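PDB 6TZ0: RNA-dependent RNA Polymerase from Bombyx mori cytoplasmic polyhedrosis virus, which transcribes the double-stranded RNA genome conservatively into plus strands and, as the viral RNA-directed RNA polymerase, probably also makes the complementary minus strands. Local coordinates for residues L129-L132 with M133-Q137; S879-R882 with E883-Q886; L533-T536 with S537-N540; I450-Q453 with A454-R458. All blocks are in the same frame, centred on the assembly; numbering follows the deposited sequence.

Contact 1 of 4, residues L129-L132 with M133-Q137; sequences LDKL and MHVKQ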
ATOM      1  N   LEU A 129      -8.573 -13.948  23.405  1.00 45.52           N
ATOM      2  CA  LEU A 129      -8.545 -12.855  24.372  1.00 45.52           C
ATOM      3  C   LEU A 129      -7.319 -12.932  25.274  1.00 45.52           C
ATOM      4  O   LEU A 129      -6.799 -11.891  25.700  1.00 45.52           O
ATOM      5  CB  LEU A 129      -9.831 -12.846  25.190  1.00 45.52           C
ATOM      6  CG  LEU A 129     -11.037 -12.461  24.335  1.00 45.52           C
ATOM      7  CD1 LEU A 129     -12.311 -12.612  25.104  1.00 45.52           C
ATOM      8  CD2 LEU A 129     -10.904 -11.048  23.815  1.00 45.52           C
ATOM      9  N   ASP A 130      -6.836 -14.146  25.558  1.00 47.75           N
ATOM     10  CA  ASP A 130      -5.537 -14.308  26.203  1.00 47.75           C
ATOM     11  C   ASP A 130      -4.424 -13.726  25.340  1.00 47.75           C
ATOM     12  O   ASP A 130      -3.531 -13.038  25.849  1.00 47.75           O
ATOM     13  CB  ASP A 130      -5.278 -15.792  26.475  1.00 47.75           C
ATOM     14  CG  ASP A 130      -4.085 -16.039  27.398  1.00 47.75           C
ATOM     15  OD1 ASP A 130      -3.486 -15.081  27.911  1.00 47.75           O
ATOM     16  OD2 ASP A 130      -3.726 -17.215  27.604  1.00 47.75           O
ATOM     17  N   LYS A 131      -4.466 -13.998  24.033  1.00 47.02           N
ATOM     18  CA  LYS A 131      -3.493 -13.421  23.108  1.00 47.02           C
ATOM     19  C   LYS A 131      -3.600 -11.901  23.053  1.00 47.02           C
ATOM     20  O   LYS A 131      -2.587 -11.210  22.906  1.00 47.02           O
ATOM     21  CB  LYS A 131      -3.694 -14.028  21.720  1.00 47.02           C
ATOM     22  CG  LYS A 131      -2.665 -13.608  20.693  1.00 47.02           C
ATOM     23  CD  LYS A 131      -2.892 -14.285  19.355  1.00 47.02           C
ATOM     24  CE  LYS A 131      -1.856 -13.825  18.340  1.00 47.02           C
ATOM     25  NZ  LYS A 131      -2.011 -14.484  17.014  1.00 47.02           N
ATOM     26  N   LEU A 132      -4.811 -11.372  23.200  1.00 44.97           N
ATOM     27  CA  LEU A 132      -5.019  -9.931  23.215  1.00 44.97           C
ATOM     28  C   LEU A 132      -4.372  -9.306  24.444  1.00 44.97           C
ATOM     29  O   LEU A 132      -3.685  -8.284  24.347  1.00 44.97           O
ATOM     30  CB  LEU A 132      -6.520  -9.634  23.193  1.00 44.97           C
ATOM     31  CG  LEU A 132      -7.094  -8.311  22.676  1.00 44.97           C
ATOM     32  CD1 LEU A 132      -8.555  -8.490  22.359  1.00 44.97           C
ATOM     33  CD2 LEU A 132      -6.950  -7.188  23.621  1.00 44.97           C
ATOM     34  N   MET A 133      -4.593  -9.905  25.612  1.00 47.03           N
ATOM     35  CA  MET A 133      -4.102  -9.312  26.851  1.00 47.03           C
ATOM     36  C   MET A 133      -2.608  -9.554  27.061  1.00 47.03           C
ATOM     37  O   MET A 133      -1.934  -8.736  27.695  1.00 47.03           O
ATOM     38  CB  MET A 133      -4.944  -9.837  28.021  1.00 47.03           C
ATOM     39  CG  MET A 133      -4.560  -9.320  29.401  1.00 47.03           C
ATOM     40  SD  MET A 133      -5.768  -9.677  30.677  1.00 47.03           S
ATOM     41  CE  MET A 133      -5.695 -11.449  30.791  1.00 47.03           C
ATOM     42  N   HIS A 134      -2.051 -10.613  26.482  1.00 48.16           N
ATOM     43  CA  HIS A 134      -0.679 -11.000  26.777  1.00 48.16           C
ATOM     44  C   HIS A 134       0.321 -10.767  25.655  1.00 48.16           C
ATOM     45  O   HIS A 134       1.507 -10.613  25.944  1.00 48.16           O
ATOM     46  CB  HIS A 134      -0.637 -12.478  27.176  1.00 48.16           C
ATOM     47  CG  HIS A 134      -1.180 -12.745  28.542  1.00 48.16           C
ATOM     48  ND1 HIS A 134      -2.530 -12.823  28.808  1.00 48.16           N
ATOM     49  CD2 HIS A 134      -0.552 -12.985  29.714  1.00 48.16           C
ATOM     50  CE1 HIS A 134      -2.707 -13.073  30.092  1.00 48.16           C
ATOM     51  NE2 HIS A 134      -1.522 -13.182  30.663  1.00 48.16           N
ATOM     52  N   VAL A 135      -0.101 -10.749  24.392  1.00 47.03           N
ATOM     53  CA  VAL A 135       0.822 -10.670  23.266  1.00 47.03           C
ATOM     54  C   VAL A 135       0.765  -9.311  22.578  1.00 47.03           C
ATOM     55  O   VAL A 135       1.805  -8.717  22.290  1.00 47.03           O
ATOM     56  CB  VAL A 135       0.561 -11.814  22.260  1.00 47.03           C
ATOM     57  CG1 VAL A 135       1.472 -11.710  21.055  1.00 47.03           C
ATOM     58  CG2 VAL A 135       0.734 -13.158  22.929  1.00 47.03           C
ATOM     59  N   LYS A 136      -0.437  -8.784  22.339  1.00 45.96           N
ATOM     60  CA  LYS A 136      -0.601  -7.527  21.617  1.00 45.96           C
ATOM     61  C   LYS A 136      -0.118  -6.309  22.391  1.00 45.96           C
ATOM     62  O   LYS A 136       0.031  -5.243  21.786  1.00 45.96           O
ATOM     63  CB  LYS A 136      -2.068  -7.314  21.239  1.00 45.96           C
ATOM     64  CG  LYS A 136      -2.625  -8.308  20.248  1.00 45.96           C
ATOM     65  CD  LYS A 136      -2.013  -8.119  18.881  1.00 45.96           C
ATOM     66  CE  LYS A 136      -2.712  -8.975  17.852  1.00 45.96           C
ATOM     67  NZ  LYS A 136      -2.443 -10.413  18.088  1.00 45.96           N
ATOM     68  N   GLN A 137       0.131  -6.425  23.693  1.00 46.72           N
ATOM     69  CA  GLN A 137       0.529  -5.256  24.461  1.00 46.72           C
ATOM     70  C   GLN A 137       2.031  -5.032  24.524  1.00 46.72           C
ATOM     71  O   GLN A 137       2.447  -3.904  24.798  1.00 46.72           O
ATOM     72  CB  GLN A 137      -0.022  -5.324  25.887  1.00 46.72           C
ATOM     73  CG  GLN A 137      -1.503  -5.055  25.982  1.00 46.72           C
ATOM     74  CD  GLN A 137      -1.984  -5.004  27.414  1.00 46.72           C
ATOM     75  OE1 GLN A 137      -1.218  -5.246  28.342  1.00 46.72           O
ATOM     76  NE2 GLN A 137      -3.255  -4.680  27.604  1.00 46.72           N
TER
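The H134 imidazole stands nearly upright against the D130 carboxylate, their planes 83° apart, with OD1 meeting the ND1 end of the ring obliquely. Although OD1 is close, the angle is poor for a hydrogen bond; ND1 gives its hydrogen instead to the backbone O of D130, at 3.1 Å and close to the ring plane. The H134 amide N donates to that same D130 O at 2.9 Å, making it a double acceptor gripped by one residue. The ring reaches it because CG lies beside the H134 backbone N, chi1 -74°.

This is the C-terminal turn of helix 121-134. K131 O likewise takes two hydrogens, from V135 N and K136 N, as the chain leaves the helix. K131 runs out fully extended with its CG against V135 CB at 4.0 Å, while K136 is bent and brings NZ to 3.5 Å from K131 CE. The F194 ring meets that of H134 with the planes nearly perpendicular, and the side chains of ATP-binding residues Y184 and N195 are about 10 Å from that of H134. The K131 and K136 ammonium groups, NZ to NZ 4.2 Å, should repel one another, a cost the carbonyl-rich helix end may partly offset.

Contact 2 of 4, residues S879-R882 with E883-Q886; sequences SNIR and EMIQ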
ATOM      1  N   SER A 879      42.491  15.320  22.231  1.00 57.77           N
ATOM      2  CA  SER A 879      43.949  15.342  22.274  1.00 57.77           C
ATOM      3  C   SER A 879      44.552  16.754  22.204  1.00 57.77           C
ATOM      4  O   SER A 879      45.753  16.855  21.924  1.00 57.77           O
ATOM      5  CB  SER A 879      44.516  14.490  21.138  1.00 57.77           C
ATOM      6  OG  SER A 879      44.126  13.138  21.278  1.00 57.77           O
ATOM      7  N   ASN A 880      43.757  17.803  22.457  1.00 59.14           N
ATOM      8  CA  ASN A 880      44.171  19.212  22.479  1.00 59.14           C
ATOM      9  C   ASN A 880      44.777  19.623  21.133  1.00 59.14           C
ATOM     10  O   ASN A 880      45.979  19.839  20.980  1.00 59.14           O
ATOM     11  CB  ASN A 880      45.119  19.518  23.645  1.00 59.14           C
ATOM     12  CG  ASN A 880      45.198  21.002  23.951  1.00 59.14           C
ATOM     13  OD1 ASN A 880      44.568  21.822  23.285  1.00 59.14           O
ATOM     14  ND2 ASN A 880      45.963  21.353  24.975  1.00 59.14           N
ATOM     15  N   ILE A 881      43.874  19.688  20.158  1.00 56.72           N
ATOM     16  CA  ILE A 881      44.215  19.894  18.755  1.00 56.72           C
ATOM     17  C   ILE A 881      44.873  21.257  18.520  1.00 56.72           C
ATOM     18  O   ILE A 881      45.710  21.408  17.625  1.00 56.72           O
ATOM     19  CB  ILE A 881      42.933  19.687  17.927  1.00 56.72           C
ATOM     20  CG1 ILE A 881      43.151  19.793  16.427  1.00 56.72           C
ATOM     21  CG2 ILE A 881      41.813  20.574  18.430  1.00 56.72           C
ATOM     22  CD1 ILE A 881      41.975  19.257  15.694  1.00 56.72           C
ATOM     23  N   ARG A 882      44.540  22.257  19.341  1.00 61.77           N
ATOM     24  CA  ARG A 882      45.218  23.550  19.264  1.00 61.77           C
ATOM     25  C   ARG A 882      46.678  23.424  19.687  1.00 61.77           C
ATOM     26  O   ARG A 882      47.582  23.954  19.021  1.00 61.77           O
ATOM     27  CB  ARG A 882      44.463  24.555  20.141  1.00 61.77           C
ATOM     28  CG  ARG A 882      44.853  26.027  20.038  1.00 61.77           C
ATOM     29  CD  ARG A 882      45.889  26.424  21.089  1.00 61.77           C
ATOM     30  NE  ARG A 882      45.466  26.078  22.442  1.00 61.77           N
ATOM     31  CZ  ARG A 882      46.300  25.940  23.469  1.00 61.77           C
ATOM     32  NH1 ARG A 882      47.603  26.110  23.294  1.00 61.77           N
ATOM     33  NH2 ARG A 882      45.833  25.622  24.667  1.00 61.77           N
ATOM     34  N   GLU A 883      46.925  22.724  20.798  1.00 63.10           N
ATOM     35  CA  GLU A 883      48.296  22.444  21.206  1.00 63.10           C
ATOM     36  C   GLU A 883      48.990  21.546  20.196  1.00 63.10           C
ATOM     37  O   GLU A 883      50.180  21.719  19.913  1.00 63.10           O
ATOM     38  CB  GLU A 883      48.320  21.810  22.592  1.00 63.10           C
ATOM     39  CG  GLU A 883      49.712  21.571  23.133  1.00 63.10           C
ATOM     40  CD  GLU A 883      49.709  20.973  24.517  1.00 63.10           C
ATOM     41  OE1 GLU A 883      48.611  20.743  25.060  1.00 63.10           O
ATOM     42  OE2 GLU A 883      50.807  20.730  25.058  1.00 63.10           O
ATOM     43  N   MET A 884      48.243  20.624  19.595  1.00 61.09           N
ATOM     44  CA  MET A 884      48.832  19.703  18.635  1.00 61.09           C
ATOM     45  C   MET A 884      49.188  20.399  17.323  1.00 61.09           C
ATOM     46  O   MET A 884      50.079  19.937  16.603  1.00 61.09           O
ATOM     47  CB  MET A 884      47.872  18.527  18.455  1.00 61.09           C
ATOM     48  CG  MET A 884      48.291  17.427  17.514  1.00 61.09           C
ATOM     49  SD  MET A 884      47.321  15.947  17.817  1.00 61.09           S
ATOM     50  CE  MET A 884      45.673  16.538  17.506  1.00 61.09           C
ATOM     51  N   ILE A 885      48.555  21.537  17.014  1.00 60.77           N
ATOM     52  CA  ILE A 885      48.997  22.311  15.854  1.00 60.77           C
ATOM     53  C   ILE A 885      49.934  23.454  16.214  1.00 60.77           C
ATOM     54  O   ILE A 885      50.443  24.122  15.301  1.00 60.77           O
ATOM     55  CB  ILE A 885      47.845  22.926  15.028  1.00 60.77           C
ATOM     56  CG1 ILE A 885      47.136  24.035  15.791  1.00 60.77           C
ATOM     57  CG2 ILE A 885      46.828  21.881  14.631  1.00 60.77           C
ATOM     58  CD1 ILE A 885      46.146  24.773  14.943  1.00 60.77           C
ATOM     59  N   GLN A 886      50.179  23.722  17.503  1.00 65.81           N
ATOM     60  CA  GLN A 886      51.163  24.758  17.811  1.00 65.81           C
ATOM     61  C   GLN A 886      52.552  24.223  18.152  1.00 65.81           C
ATOM     62  O   GLN A 886      53.445  25.029  18.431  1.00 65.81           O
ATOM     63  CB  GLN A 886      50.671  25.678  18.942  1.00 65.81           C
ATOM     64  CG  GLN A 886      50.607  25.100  20.340  1.00 65.81           C
ATOM     65  CD  GLN A 886      51.854  25.357  21.164  1.00 65.81           C
ATOM     66  OE1 GLN A 886      52.549  26.352  20.964  1.00 65.81           O
ATOM     67  NE2 GLN A 886      52.137  24.461  22.102  1.00 65.81           N
TER
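N880 and E883 both turn CG anti to the backbone N, chi1 -162° and -176°, and this brings the asparagine amide up to the carboxylate at the start of a helix. N880 occupies the N-cap position of helix 881-886, in the C-terminal part of the polymerase. E883 stays extended beyond CG and crosses N880 at about a right angle. The two flat groups are set 81° apart, with N880 ND2 and E883 OE1 separated by 2.7 Å. D854, from a loop, approaches both side chains; the amide NH2 lying between the two acidic groups probably eases their mutual repulsion.

The backbone starts the helix at once: M884 N donates to N880 O at 2.8 Å, and I885 N to I881 O one residue on. R882 O receives Q886 N and I885 N, both weakly.

On the inward side, M884 bends at its last torsion, which sets CE against I881, 3.9 Å from its CA and 4.2 Å from its CB. L1021 touches both of these side chains, tying the first turn to a later loop. Just ahead of the cap, S879 OG is held by L875 O and D893 N. On the exposed flank R882 bends at chi2 and chi3, folding its guanidinium back so that the E883 amide N lies over one face of it, with R882 NE 4.0 Å from E883 N.

Contact 3 of 4, residues L533-T536 with S537-N540; sequences LYWT and SQRN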
ATOM      1  N   LEU A 533       3.205  28.071   3.424  1.00 31.32           N
ATOM      2  CA  LEU A 533       3.898  29.231   3.972  1.00 31.32           C
ATOM      3  C   LEU A 533       3.695  30.476   3.120  1.00 31.32           C
ATOM      4  O   LEU A 533       3.593  31.579   3.661  1.00 31.32           O
ATOM      5  CB  LEU A 533       5.380  28.894   4.117  1.00 31.32           C
ATOM      6  CG  LEU A 533       5.952  28.414   5.451  1.00 31.32           C
ATOM      7  CD1 LEU A 533       5.181  27.309   6.087  1.00 31.32           C
ATOM      8  CD2 LEU A 533       7.320  27.876   5.117  1.00 31.32           C
ATOM      9  N   TYR A 534       3.594  30.320   1.799  1.00 31.31           N
ATOM     10  CA  TYR A 534       3.284  31.467   0.951  1.00 31.31           C
ATOM     11  C   TYR A 534       1.823  31.881   1.082  1.00 31.31           C
ATOM     12  O   TYR A 534       1.524  33.052   1.332  1.00 31.31           O
ATOM     13  CB  TYR A 534       3.622  31.164  -0.506  1.00 31.31           C
ATOM     14  CG  TYR A 534       3.252  32.299  -1.425  1.00 31.31           C
ATOM     15  CD1 TYR A 534       3.962  33.487  -1.402  1.00 31.31           C
ATOM     16  CD2 TYR A 534       2.188  32.187  -2.308  1.00 31.31           C
ATOM     17  CE1 TYR A 534       3.631  34.526  -2.222  1.00 31.31           C
ATOM     18  CE2 TYR A 534       1.845  33.231  -3.135  1.00 31.31           C
ATOM     19  CZ  TYR A 534       2.573  34.396  -3.086  1.00 31.31           C
ATOM     20  OH  TYR A 534       2.250  35.442  -3.911  1.00 31.31           O
ATOM     21  N   TRP A 535       0.896  30.941   0.921  1.00 29.61           N
ATOM     22  CA  TRP A 535      -0.514  31.301   0.891  1.00 29.61           C
ATOM     23  C   TRP A 535      -1.104  31.599   2.258  1.00 29.61           C
ATOM     24  O   TRP A 535      -2.269  31.995   2.329  1.00 29.61           O
ATOM     25  CB  TRP A 535      -1.353  30.207   0.232  1.00 29.61           C
ATOM     26  CG  TRP A 535      -1.223  30.158  -1.240  1.00 29.61           C
ATOM     27  CD1 TRP A 535      -0.535  29.247  -1.971  1.00 29.61           C
ATOM     28  CD2 TRP A 535      -1.777  31.086  -2.172  1.00 29.61           C
ATOM     29  NE1 TRP A 535      -0.639  29.535  -3.307  1.00 29.61           N
ATOM     30  CE2 TRP A 535      -1.395  30.666  -3.455  1.00 29.61           C
ATOM     31  CE3 TRP A 535      -2.561  32.235  -2.044  1.00 29.61           C
ATOM     32  CZ2 TRP A 535      -1.771  31.349  -4.604  1.00 29.61           C
ATOM     33  CZ3 TRP A 535      -2.933  32.907  -3.182  1.00 29.61           C
ATOM     34  CH2 TRP A 535      -2.540  32.465  -4.445  1.00 29.61           C
ATOM     35  N   THR A 536      -0.363  31.418   3.340  1.00 30.33           N
ATOM     36  CA  THR A 536      -0.886  31.813   4.633  1.00 30.33           C
ATOM     37  C   THR A 536      -0.349  33.177   5.055  1.00 30.33           C
ATOM     38  O   THR A 536      -0.875  33.782   5.994  1.00 30.33           O
ATOM     39  CB  THR A 536      -0.561  30.734   5.674  1.00 30.33           C
ATOM     40  OG1 THR A 536      -0.674  29.450   5.058  1.00 30.33           O
ATOM     41  CG2 THR A 536      -1.613  30.730   6.746  1.00 30.33           C
ATOM     42  N   SER A 537       0.651  33.694   4.342  1.00 29.89           N
ATOM     43  CA  SER A 537       1.103  35.073   4.468  1.00 29.89           C
ATOM     44  C   SER A 537       0.264  36.048   3.658  1.00 29.89           C
ATOM     45  O   SER A 537       0.583  37.239   3.630  1.00 29.89           O
ATOM     46  CB  SER A 537       2.563  35.196   4.027  1.00 29.89           C
ATOM     47  OG  SER A 537       3.429  34.488   4.888  1.00 29.89           O
ATOM     48  N   GLN A 538      -0.783  35.575   2.996  1.00 30.10           N
ATOM     49  CA  GLN A 538      -1.605  36.412   2.143  1.00 30.10           C
ATOM     50  C   GLN A 538      -2.819  36.918   2.906  1.00 30.10           C
ATOM     51  O   GLN A 538      -3.160  36.432   3.984  1.00 30.10           O
ATOM     52  CB  GLN A 538      -2.048  35.636   0.909  1.00 30.10           C
ATOM     53  CG  GLN A 538      -0.896  35.090   0.099  1.00 30.10           C
ATOM     54  CD  GLN A 538      -0.017  36.175  -0.449  1.00 30.10           C
ATOM     55  OE1 GLN A 538      -0.503  37.198  -0.914  1.00 30.10           O
ATOM     56  NE2 GLN A 538       1.289  35.972  -0.375  1.00 30.10           N
ATOM     57  N   ARG A 539      -3.483  37.902   2.323  1.00 32.08           N
ATOM     58  CA  ARG A 539      -4.674  38.495   2.900  1.00 32.08           C
ATOM     59  C   ARG A 539      -5.863  38.271   1.979  1.00 32.08           C
ATOM     60  O   ARG A 539      -5.700  38.003   0.787  1.00 32.08           O
ATOM     61  CB  ARG A 539      -4.457  39.982   3.166  1.00 32.08           C
ATOM     62  CG  ARG A 539      -4.024  40.754   1.961  1.00 32.08           C
ATOM     63  CD  ARG A 539      -3.726  42.176   2.338  1.00 32.08           C
ATOM     64  NE  ARG A 539      -4.935  42.877   2.740  1.00 32.08           N
ATOM     65  CZ  ARG A 539      -4.942  44.042   3.372  1.00 32.08           C
ATOM     66  NH1 ARG A 539      -3.798  44.634   3.678  1.00 32.08           N
ATOM     67  NH2 ARG A 539      -6.092  44.610   3.702  1.00 32.08           N
ATOM     68  N   ASN A 540      -7.059  38.398   2.565  1.00 29.54           N
ATOM     69  CA  ASN A 540      -8.345  38.057   1.943  1.00 29.54           C
ATOM     70  C   ASN A 540      -8.348  36.632   1.402  1.00 29.54           C
ATOM     71  O   ASN A 540      -8.814  36.360   0.298  1.00 29.54           O
ATOM     72  CB  ASN A 540      -8.732  39.057   0.852  1.00 29.54           C
ATOM     73  CG  ASN A 540      -9.163  40.389   1.413  1.00 29.54           C
ATOM     74  OD1 ASN A 540      -9.878  40.452   2.407  1.00 29.54           O
ATOM     75  ND2 ASN A 540      -8.731  41.464   0.774  1.00 29.54           N
TER
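The end of helix 530-535 is where Y534 and Q538 meet, just as the chain turns off toward strand 541-548. The Q538 side chain bends at chi2, -62°, and places its amide nitrogen over one face of the Y534 ring, offset toward the rim. NE2 is 3.3 Å from Y534 CE1 and 3.4 Å from Y534 CZ. Amide and ring are inclined by 39°, so this is a tilted overlap and not a flat stack. The same NE2 also donates, weakly, to Y534 O at 3.4 Å, which may help to fix the rotation of the amide. Nearer the backbone, Q538 CG approaches W535 CE3 at 3.9 Å, and Y534 CD2 lies over one face of the indole.

The strand that follows, 541-548, belongs to the antiparallel sheet of the polymerase palm and carries the metal-binding D547 near its far end; the turn therefore leads directly into the motif A strand. W535 packs on two other strands of that sheet, touching T673 and T674 on 672-677 and I685 and Q687 on 682-687, which joins the helix end to the palm.

S537 follows with two bonds back into the helix. Its N donates to Y534 O at 3.2 Å. Its hydroxyl OG donates to L533 O at 3.2 Å, nearly along the C=O axis, and is also bonded to W272 N. T536 OG1 likewise turns back to the helix, bonding M532 O.

Contact 4 of 4, residues I450-Q453 with A454-R458; sequences IVMQ and AVFAR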
ATOM      1  N   ILE A 450       8.634 -11.288  -7.269  1.00 43.09           N
ATOM      2  CA  ILE A 450       9.477 -11.506  -8.436  1.00 43.09           C
ATOM      3  C   ILE A 450       9.850 -12.987  -8.584  1.00 43.09           C
ATOM      4  O   ILE A 450       9.975 -13.482  -9.707  1.00 43.09           O
ATOM      5  CB  ILE A 450      10.699 -10.567  -8.384  1.00 43.09           C
ATOM      6  CG1 ILE A 450      11.378 -10.491  -9.747  1.00 43.09           C
ATOM      7  CG2 ILE A 450      11.678 -10.947  -7.291  1.00 43.09           C
ATOM      8  CD1 ILE A 450      10.517  -9.838 -10.805  1.00 43.09           C
ATOM      9  N   VAL A 451       9.950 -13.739  -7.488  1.00 45.24           N
ATOM     10  CA  VAL A 451      10.154 -15.181  -7.605  1.00 45.24           C
ATOM     11  C   VAL A 451       8.863 -15.865  -8.037  1.00 45.24           C
ATOM     12  O   VAL A 451       8.882 -16.800  -8.844  1.00 45.24           O
ATOM     13  CB  VAL A 451      10.710 -15.743  -6.280  1.00 45.24           C
ATOM     14  CG1 VAL A 451      10.749 -17.255  -6.275  1.00 45.24           C
ATOM     15  CG2 VAL A 451      12.109 -15.230  -6.067  1.00 45.24           C
ATOM     16  N   MET A 452       7.727 -15.367  -7.548  1.00 43.49           N
ATOM     17  CA  MET A 452       6.417 -15.822  -8.008  1.00 43.49           C
ATOM     18  C   MET A 452       6.225 -15.569  -9.499  1.00 43.49           C
ATOM     19  O   MET A 452       5.638 -16.394 -10.205  1.00 43.49           O
ATOM     20  CB  MET A 452       5.341 -15.119  -7.182  1.00 43.49           C
ATOM     21  CG  MET A 452       3.890 -15.317  -7.581  1.00 43.49           C
ATOM     22  SD  MET A 452       3.117 -16.920  -7.389  1.00 43.49           S
ATOM     23  CE  MET A 452       1.663 -16.688  -8.405  1.00 43.49           C
ATOM     24  N   GLN A 453       6.737 -14.448  -9.999  1.00 40.86           N
ATOM     25  CA  GLN A 453       6.638 -14.164 -11.426  1.00 40.86           C
ATOM     26  C   GLN A 453       7.625 -15.005 -12.228  1.00 40.86           C
ATOM     27  O   GLN A 453       7.332 -15.402 -13.360  1.00 40.86           O
ATOM     28  CB  GLN A 453       6.853 -12.669 -11.662  1.00 40.86           C
ATOM     29  CG  GLN A 453       6.741 -12.230 -13.105  1.00 40.86           C
ATOM     30  CD  GLN A 453       5.369 -12.458 -13.681  1.00 40.86           C
ATOM     31  OE1 GLN A 453       4.360 -12.169 -13.049  1.00 40.86           O
ATOM     32  NE2 GLN A 453       5.324 -12.997 -14.885  1.00 40.86           N
ATOM     33  N   ALA A 454       8.793 -15.300 -11.654  1.00 42.17           N
ATOM     34  CA  ALA A 454       9.763 -16.146 -12.338  1.00 42.17           C
ATOM     35  C   ALA A 454       9.322 -17.604 -12.391  1.00 42.17           C
ATOM     36  O   ALA A 454       9.740 -18.342 -13.287  1.00 42.17           O
ATOM     37  CB  ALA A 454      11.122 -16.033 -11.655  1.00 42.17           C
ATOM     38  N   VAL A 455       8.481 -18.035 -11.456  1.00 43.13           N
ATOM     39  CA  VAL A 455       8.029 -19.422 -11.445  1.00 43.13           C
ATOM     40  C   VAL A 455       6.950 -19.654 -12.497  1.00 43.13           C
ATOM     41  O   VAL A 455       7.018 -20.611 -13.277  1.00 43.13           O
ATOM     42  CB  VAL A 455       7.562 -19.806 -10.026  1.00 43.13           C
ATOM     43  CG1 VAL A 455       6.751 -21.063 -10.036  1.00 43.13           C
ATOM     44  CG2 VAL A 455       8.768 -20.040  -9.143  1.00 43.13           C
ATOM     45  N   PHE A 456       5.955 -18.771 -12.565  1.00 40.47           N
ATOM     46  CA  PHE A 456       4.845 -18.906 -13.498  1.00 40.47           C
ATOM     47  C   PHE A 456       5.050 -18.095 -14.769  1.00 40.47           C
ATOM     48  O   PHE A 456       4.082 -17.595 -15.345  1.00 40.47           O
ATOM     49  CB  PHE A 456       3.540 -18.499 -12.827  1.00 40.47           C
ATOM     50  CG  PHE A 456       3.120 -19.414 -11.732  1.00 40.47           C
ATOM     51  CD1 PHE A 456       2.462 -20.594 -12.013  1.00 40.47           C
ATOM     52  CD2 PHE A 456       3.389 -19.098 -10.417  1.00 40.47           C
ATOM     53  CE1 PHE A 456       2.074 -21.436 -10.998  1.00 40.47           C
ATOM     54  CE2 PHE A 456       3.006 -19.936  -9.401  1.00 40.47           C
ATOM     55  CZ  PHE A 456       2.346 -21.104  -9.692  1.00 40.47           C
ATOM     56  N   ALA A 457       6.296 -17.961 -15.221  1.00 36.86           N
ATOM     57  CA  ALA A 457       6.587 -17.149 -16.392  1.00 36.86           C
ATOM     58  C   ALA A 457       6.152 -17.811 -17.688  1.00 36.86           C
ATOM     59  O   ALA A 457       6.040 -17.127 -18.708  1.00 36.86           O
ATOM     60  CB  ALA A 457       8.079 -16.841 -16.453  1.00 36.86           C
ATOM     61  N   ARG A 458       5.898 -19.119 -17.674  1.00 37.00           N
ATOM     62  CA  ARG A 458       5.467 -19.809 -18.881  1.00 37.00           C
ATOM     63  C   ARG A 458       4.036 -19.474 -19.262  1.00 37.00           C
ATOM     64  O   ARG A 458       3.632 -19.746 -20.396  1.00 37.00           O
ATOM     65  CB  ARG A 458       5.599 -21.319 -18.702  1.00 37.00           C
ATOM     66  CG  ARG A 458       4.574 -21.915 -17.772  1.00 37.00           C
ATOM     67  CD  ARG A 458       4.802 -23.393 -17.561  1.00 37.00           C
ATOM     68  NE  ARG A 458       5.975 -23.644 -16.731  1.00 37.00           N
ATOM     69  CZ  ARG A 458       6.450 -24.851 -16.448  1.00 37.00           C
ATOM     70  NH1 ARG A 458       5.842 -25.928 -16.919  1.00 37.00           N
ATOM     71  NH2 ARG A 458       7.525 -24.980 -15.687  1.00 37.00           N
TER
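M452 and F456 meet through the end of the methionine: CE touches F456 CD2 at 3.6 Å, and SD is as close to F456 CE2. The sulfur is 4.7 Å from the centroid of the F456 ring and 72° off its normal, an oblique Met-aromatic contact, the sulfur beside the ring and not over it. M452 gets there by a bend at chi2, 68°, which swings SD forward along the helix. At the edge of the same ring lies M452 O, in its plane and 3.5 Å from F456 CD2. That carbonyl also receives F456 N in a weak but straight bond of 3.4 Å.

V455 CG1 lies over one face of the phenyl ring, offset toward the rim, and V455 CG2 faces V451 CG1 across one helical turn. Further out, L436 of strand 434-437 backs M452, V451 and V455, while helices 413-422 and 927-937 close over I450 and Q453. F456 is where helix 449-455 breaks off, and from there R458 NH2 bonds N64 of the Viral structural protein 4 chain. Dispersion, with the polarisable sulfur, probably carries most of the contact, and the in-plane carbonyl probably adds a mild attraction to the slightly positive ring edge.

Along the chain the order is contact 1, contact 4, contact 3 and contact 2, and none touches another. The closest pair, contacts 1 and 4, have centres 38 Å apart; the most distant, contacts 2 and 4, 63 Å. Contact 1 closes helix 121-134 in the N-terminal region, and contact 2 opens helix 881-886 in the C-terminal one. Contacts 3 and 4 share the central polymerase range yet lie 53 Å apart between centres: 533-540 leads into the palm sheet, whereas 450-458 ends a helix facing Viral structural protein 4. Contacts 1 and 3 fall on opposite sides of the chain's centre. Three helix ends and one helix start thus mark widely separated parts of one large polymerase.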